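Local coordinates for beta-fructofuranosidase, insoluble isoenzyme CWINV1 (Arabidopsis thaliana, PDB 2OXB), which hydrolyses terminal non-reducing beta-D-fructofuranoside residues, using sucrose and 1-kestose and, less readily, neokestose and levan, at residues A[193-198]-A[232-237]; A[239-244]-A[264-269]. The protein carries 1 engineered substitution. All coordinates share one frame; numbering follows the deposited sequence.

Contact 1: A[193-198]-A[232-237]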
loop_
_atom_site.group_PDB
_atom_site.type_symbol
_atom_site.label_atom_id
_atom_site.label_comp_id
_atom_site.label_asym_id
_atom_site.label_seq_id
_atom_site.Cartn_x
_atom_site.Cartn_y
_atom_site.Cartn_z
ATOM N N ASP A 193 9.793 12.725 -17.104
ATOM C CA ASP A 193 10.288 12.071 -18.323
ATOM C C ASP A 193 11.094 10.826 -17.984
ATOM O O ASP A 193 11.827 10.801 -16.998
ATOM C CB ASP A 193 11.150 13.039 -19.153
ATOM C CG ASP A 193 10.421 13.571 -20.382
ATOM O OD1 ASP A 193 10.649 14.744 -20.747
ATOM O OD2 ASP A 193 9.626 12.816 -20.979
ATOM N N GLY A 194 10.955 9.797 -18.816
ATOM C CA GLY A 194 11.651 8.548 -18.582
ATOM C C GLY A 194 10.629 7.514 -18.156
ATOM O O GLY A 194 10.364 6.570 -18.890
ATOM N N SER A 195 10.049 7.698 -16.973
ATOM C CA SER A 195 9.041 6.784 -16.451
ATOM C C SER A 195 7.886 6.648 -17.430
ATOM O O SER A 195 7.405 7.638 -17.982
ATOM C CB SER A 195 8.503 7.299 -15.121
ATOM O OG SER A 195 7.889 8.563 -15.288
ATOM N N GLY A 196 7.431 5.422 -17.642
ATOM C CA GLY A 196 6.340 5.223 -18.573
ATOM C C GLY A 196 5.046 5.857 -18.106
ATOM O O GLY A 196 5.028 6.928 -17.486
ATOM N N MET A 197 3.959 5.171 -18.433
ATOM C CA MET A 197 2.603 5.566 -18.078
ATOM C C MET A 197 2.484 5.840 -16.585
ATOM O O MET A 197 3.225 5.283 -15.776
ATOM C CB MET A 197 1.639 4.437 -18.450
ATOM C CG MET A 197 0.216 4.611 -17.964
ATOM S SD MET A 197 -0.745 5.672 -19.014
ATOM C CE MET A 197 -2.337 5.638 -18.222
ATOM N N TRP A 198 1.545 6.707 -16.231
ATOM C CA TRP A 198 1.283 7.029 -14.839
ATOM C C TRP A 198 -0.076 6.452 -14.507
ATOM O O TRP A 198 -1.077 6.836 -15.116
ATOM C CB TRP A 198 1.227 8.529 -14.629
ATOM C CG TRP A 198 2.534 9.157 -14.296
ATOM C CD1 TRP A 198 3.778 8.708 -14.631
ATOM C CD2 TRP A 198 2.718 10.421 -13.657
ATOM N NE1 TRP A 198 4.726 9.629 -14.245
ATOM C CE2 TRP A 198 4.100 10.688 -13.643
ATOM C CE3 TRP A 198 1.843 11.359 -13.098
ATOM C CZ2 TRP A 198 4.633 11.854 -13.094
ATOM C CZ3 TRP A 198 2.372 12.525 -12.552
ATOM C CH2 TRP A 198 3.756 12.759 -12.555
ATOM N N ILE A 232 1.558 8.019 -7.597
ATOM C CA ILE A 232 1.085 7.440 -8.851
ATOM C C ILE A 232 1.681 6.055 -9.036
ATOM O O ILE A 232 2.869 5.848 -8.797
ATOM C CB ILE A 232 1.453 8.329 -10.081
ATOM C CG1 ILE A 232 2.873 8.028 -10.558
ATOM C CG2 ILE A 232 1.294 9.810 -9.738
ATOM C CD1 ILE A 232 2.910 6.971 -11.656
ATOM N N SER A 233 0.851 5.102 -9.441
ATOM C CA SER A 233 1.330 3.750 -9.650
ATOM C C SER A 233 1.996 3.684 -11.012
ATOM O O SER A 233 1.385 4.009 -12.031
ATOM C CB SER A 233 0.179 2.748 -9.548
ATOM O OG SER A 233 -0.145 2.490 -8.189
ATOM N N LEU A 234 3.260 3.281 -11.027
ATOM C CA LEU A 234 4.015 3.207 -12.271
ATOM C C LEU A 234 3.693 1.927 -13.028
ATOM O O LEU A 234 3.280 0.930 -12.453
ATOM C CB LEU A 234 5.513 3.306 -11.974
ATOM C CG LEU A 234 6.348 4.314 -12.780
ATOM C CD1 LEU A 234 5.739 5.712 -12.703
ATOM C CD2 LEU A 234 7.771 4.335 -12.237
ATOM N N ASP A 235 3.884 1.961 -14.330
ATOM C CA ASP A 235 3.579 0.819 -15.159
ATOM C C ASP A 235 4.687 -0.209 -15.294
ATOM O O ASP A 235 4.568 -1.339 -14.815
ATOM C CB ASP A 235 3.177 1.300 -16.553
ATOM C CG ASP A 235 4.136 2.351 -17.114
ATOM O OD1 ASP A 235 4.058 2.624 -18.341
ATOM O OD2 ASP A 235 4.959 2.907 -16.339
ATOM N N ASP A 236 5.768 0.191 -15.955
ATOM C CA ASP A 236 6.884 -0.712 -16.211
ATOM C C ASP A 236 7.734 -1.133 -15.011
ATOM O O ASP A 236 8.676 -1.910 -15.168
ATOM C CB ASP A 236 7.754 -0.117 -17.334
ATOM C CG ASP A 236 7.670 1.406 -17.400
ATOM O OD1 ASP A 236 8.318 2.071 -16.561
ATOM O OD2 ASP A 236 6.957 1.929 -18.286
ATOM N N THR A 237 7.400 -0.638 -13.819
ATOM C CA THR A 237 8.146 -1.011 -12.622
ATOM C C THR A 237 7.237 -1.747 -11.646
ATOM O O THR A 237 7.705 -2.503 -10.803
ATOM C CB THR A 237 8.741 0.202 -11.886
ATOM O OG1 THR A 237 7.750 0.780 -11.025
ATOM C CG2 THR A 237 9.229 1.238 -12.885
#
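Trp198 lays its indole over Ile232 where the entry of one blade of the GH32 five-bladed beta-propeller meets the end of its next strand. Ile232 CD1 sits over the five-membered ring, 3.7 Å from the centroid and 26° off the normal, a CH-pi contact; Ile232 CG2 lies 3.7 Å from Trp198 CE3, against the six-membered ring. With CG anti to its carbonyl carbon (chi1 -90°), Trp198 swings its ring across the isoleucine at about a right angle. Trp198 and Leu234 form an antiparallel non-hydrogen-bonded pair with side chains on the same sheet face, and Leu234 CD1 adds a contact to Trp198 CD1 at 4.1 Å. Replacing Trp198 by an alanine is likely to deprive Ile232 CD1 and CG2 of their flat packing surface and Ser195 OG of its weak indole bond, Asp263 being its other weak partner. Asp235, a substrate-binding residue, turns its carboxylate back to the backbone of Met197 (chi1 47°) and takes a weak, bent hydrogen bond from Met197 N; its side chain also touches Gln199, the engineered residue of this structure. At the indole edge, in the ring plane, Trp198 NE1 gives a long, weak hydrogen bond to Ser195 OG at 3.5 Å.

Contact 2: A[239-244]-A[264-269]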
loop_
_atom_site.group_PDB
_atom_site.type_symbol
_atom_site.label_atom_id
_atom_site.label_comp_id
_atom_site.label_asym_id
_atom_site.label_seq_id
_atom_site.Cartn_x
_atom_site.Cartn_y
_atom_site.Cartn_z
ATOM N N HIS A 239 5.488 -0.586 -9.116
ATOM C CA HIS A 239 5.700 -0.099 -7.751
ATOM C C HIS A 239 4.842 1.150 -7.578
ATOM O O HIS A 239 4.151 1.556 -8.500
ATOM C CB HIS A 239 7.175 0.243 -7.495
ATOM C CG HIS A 239 8.114 -0.902 -7.723
ATOM N ND1 HIS A 239 9.427 -0.724 -8.095
ATOM C CD2 HIS A 239 7.917 -2.241 -7.669
ATOM C CE1 HIS A 239 9.997 -1.904 -8.268
ATOM N NE2 HIS A 239 9.102 -2.842 -8.016
ATOM N N ASP A 240 4.890 1.740 -6.390
ATOM C CA ASP A 240 4.137 2.947 -6.062
ATOM C C ASP A 240 5.085 4.019 -5.516
ATOM O O ASP A 240 5.797 3.787 -4.523
ATOM C CB ASP A 240 3.079 2.617 -5.020
ATOM C CG ASP A 240 1.815 2.097 -5.638
ATOM O OD1 ASP A 240 1.040 1.412 -4.941
ATOM O OD2 ASP A 240 1.580 2.407 -6.829
ATOM N N TYR A 241 5.092 5.189 -6.161
ATOM C CA TYR A 241 5.958 6.307 -5.758
ATOM C C TYR A 241 5.153 7.550 -5.391
ATOM O O TYR A 241 4.170 7.874 -6.044
ATOM C CB TYR A 241 6.922 6.652 -6.901
ATOM C CG TYR A 241 7.801 5.489 -7.322
ATOM C CD1 TYR A 241 7.298 4.459 -8.110
ATOM C CD2 TYR A 241 9.121 5.391 -6.879
ATOM C CE1 TYR A 241 8.085 3.362 -8.449
ATOM C CE2 TYR A 241 9.913 4.299 -7.209
ATOM C CZ TYR A 241 9.386 3.283 -7.990
ATOM O OH TYR A 241 10.146 2.168 -8.295
ATOM N N TYR A 242 5.538 8.239 -4.331
ATOM C CA TYR A 242 4.816 9.454 -3.988
ATOM C C TYR A 242 5.865 10.525 -3.903
ATOM O O TYR A 242 7.050 10.287 -4.159
ATOM C CB TYR A 242 4.045 9.347 -2.651
ATOM C CG TYR A 242 4.901 9.029 -1.445
ATOM C CD1 TYR A 242 5.439 10.036 -0.649
ATOM C CD2 TYR A 242 5.226 7.713 -1.146
ATOM C CE1 TYR A 242 6.288 9.728 0.419
ATOM C CE2 TYR A 242 6.073 7.390 -0.090
ATOM C CZ TYR A 242 6.603 8.385 0.689
ATOM O OH TYR A 242 7.456 8.028 1.718
ATOM N N THR A 243 5.425 11.716 -3.557
ATOM C CA THR A 243 6.328 12.826 -3.455
ATOM C C THR A 243 5.547 13.887 -2.749
ATOM O O THR A 243 4.324 13.992 -2.904
ATOM C CB THR A 243 6.751 13.321 -4.833
ATOM O OG1 THR A 243 6.824 14.752 -4.829
ATOM C CG2 THR A 243 5.753 12.862 -5.896
ATOM N N ILE A 244 6.272 14.662 -1.957
ATOM C CA ILE A 244 5.705 15.734 -1.158
ATOM C C ILE A 244 6.155 17.098 -1.706
ATOM O O ILE A 244 7.258 17.225 -2.232
ATOM C CB ILE A 244 6.163 15.561 0.300
ATOM C CG1 ILE A 244 5.982 14.087 0.718
ATOM C CG2 ILE A 244 5.364 16.480 1.197
ATOM C CD1 ILE A 244 6.766 13.663 1.967
ATOM N N GLY A 264 13.246 8.124 -9.672
ATOM C CA GLY A 264 14.690 8.290 -9.671
ATOM C C GLY A 264 15.171 8.343 -8.238
ATOM O O GLY A 264 16.226 7.808 -7.887
ATOM N N THR A 265 14.383 9.004 -7.401
ATOM C CA THR A 265 14.698 9.115 -5.986
ATOM C C THR A 265 13.388 9.205 -5.201
ATOM O O THR A 265 13.376 9.581 -4.028
ATOM C CB THR A 265 15.599 10.356 -5.695
ATOM O OG1 THR A 265 15.062 11.519 -6.343
ATOM C CG2 THR A 265 17.012 10.112 -6.195
ATOM N N ALA A 266 12.290 8.840 -5.864
ATOM C CA ALA A 266 10.963 8.859 -5.252
ATOM C C ALA A 266 10.754 7.693 -4.285
ATOM O O ALA A 266 10.996 6.529 -4.620
ATOM C CB ALA A 266 9.886 8.838 -6.329
ATOM N N PRO A 267 10.283 7.996 -3.067
ATOM C CA PRO A 267 10.038 6.988 -2.040
ATOM C C PRO A 267 8.795 6.175 -2.362
ATOM O O PRO A 267 7.859 6.682 -2.989
ATOM C CB PRO A 267 9.869 7.829 -0.788
ATOM C CG PRO A 267 9.120 9.007 -1.325
ATOM C CD PRO A 267 9.879 9.331 -2.586
ATOM N N ARG A 268 8.794 4.918 -1.925
ATOM C CA ARG A 268 7.673 4.011 -2.166
ATOM C C ARG A 268 6.786 3.906 -0.924
ATOM O O ARG A 268 7.258 4.072 0.201
ATOM C CB ARG A 268 8.179 2.595 -2.520
ATOM C CG ARG A 268 9.087 2.474 -3.740
ATOM C CD ARG A 268 9.337 0.996 -4.093
ATOM N NE ARG A 268 10.430 0.803 -5.052
ATOM C CZ ARG A 268 10.783 -0.371 -5.583
ATOM N NH1 ARG A 268 10.128 -1.482 -5.261
ATOM N NH2 ARG A 268 11.804 -0.445 -6.436
ATOM N N TYR A 269 5.499 3.649 -1.108
ATOM C CA TYR A 269 4.681 3.483 0.081
ATOM C C TYR A 269 5.222 2.197 0.710
ATOM O O TYR A 269 5.511 2.130 1.905
ATOM C CB TYR A 269 3.196 3.301 -0.260
ATOM C CG TYR A 269 2.371 4.572 -0.405
ATOM C CD1 TYR A 269 2.561 5.672 0.441
ATOM C CD2 TYR A 269 1.332 4.636 -1.342
ATOM C CE1 TYR A 269 1.723 6.812 0.353
ATOM C CE2 TYR A 269 0.496 5.753 -1.436
ATOM C CZ TYR A 269 0.695 6.833 -0.590
ATOM O OH TYR A 269 -0.125 7.928 -0.719
#
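Pro267 presses its ring onto Tyr242 at about a right angle, and this pair makes the tight part of the contact between segment 239-244, strand from Asp240 on, and the loop 264-269. Pro267 CG stands over the phenol face, 3.5 Å from the centroid, making a CH-pi contact offset toward the CZ end of the ring. Tyr242 reaches it with CG between its backbone N and carbonyl carbon (chi1 59°), which folds the phenol across the loop. The same two residues are joined through the backbone: Tyr242 N donates to Pro267 O at 3.1 Å. The carbonyl O of Arg268 lies at the edge of the Tyr242 ring, in its plane, while Tyr269 packs obliquely, CD1 3.7 Å from Tyr242 CD2; the two rings are near parallel but slid so far apart that they barely overlap. Tyr269 N adds a weak bond to Asp240 O at 3.4 Å. Both tyrosines are buried, and Tyr242 OH has a further weak hydrogen bond from Leu327 N.

His239, Tyr241 and Arg268, by contrast, are partly exposed. Arg268 runs out extended from CG to NE alongside Tyr241 and lays its guanidinium flat on the His239 ring, planes 25° apart; the spacing is implausibly short in the model and its exact value is doubtful. Tyr241 turns an edge to the Ala266 carbonyl and touches the Ala266 methyl, CD2 to CB 3.6 Å. The loose end comes before Ala266, where Gly264 and Thr265 are exposed and Gly264 is poorly ordered. The arrangement belongs to the beta-propeller of GH32 enzymes: the connection leading from one four-stranded blade toward the next is fastened across the blade's third strand, here 240-248.

Overall arrangement
Contacts 1 and 2 sit on successive antiparallel strands, 226-234 and 240-248, of one propeller blade, their centres 11 Å apart. They are joined through the sheet: Ile232 N probably hydrogen-bonds to Tyr241 O at 3.0 Å, and Leu234 CD2 packs on Tyr241 CE1 at 3.9 Å. Contact 1 is the nearer to the sucrose. The side chain of Ser233 is about 5 Å from the bound FRU (fructose) unit, and the side chain of Asp235 is about 6 Å from the bound GLC (glucose) unit. Contact 2 stands further back: the side chain of Asp240 lies about 7 Å from the fructose and about 8 Å from that of active-site Asp19. Asp240 itself is held by a hydrogen bond with Ser277.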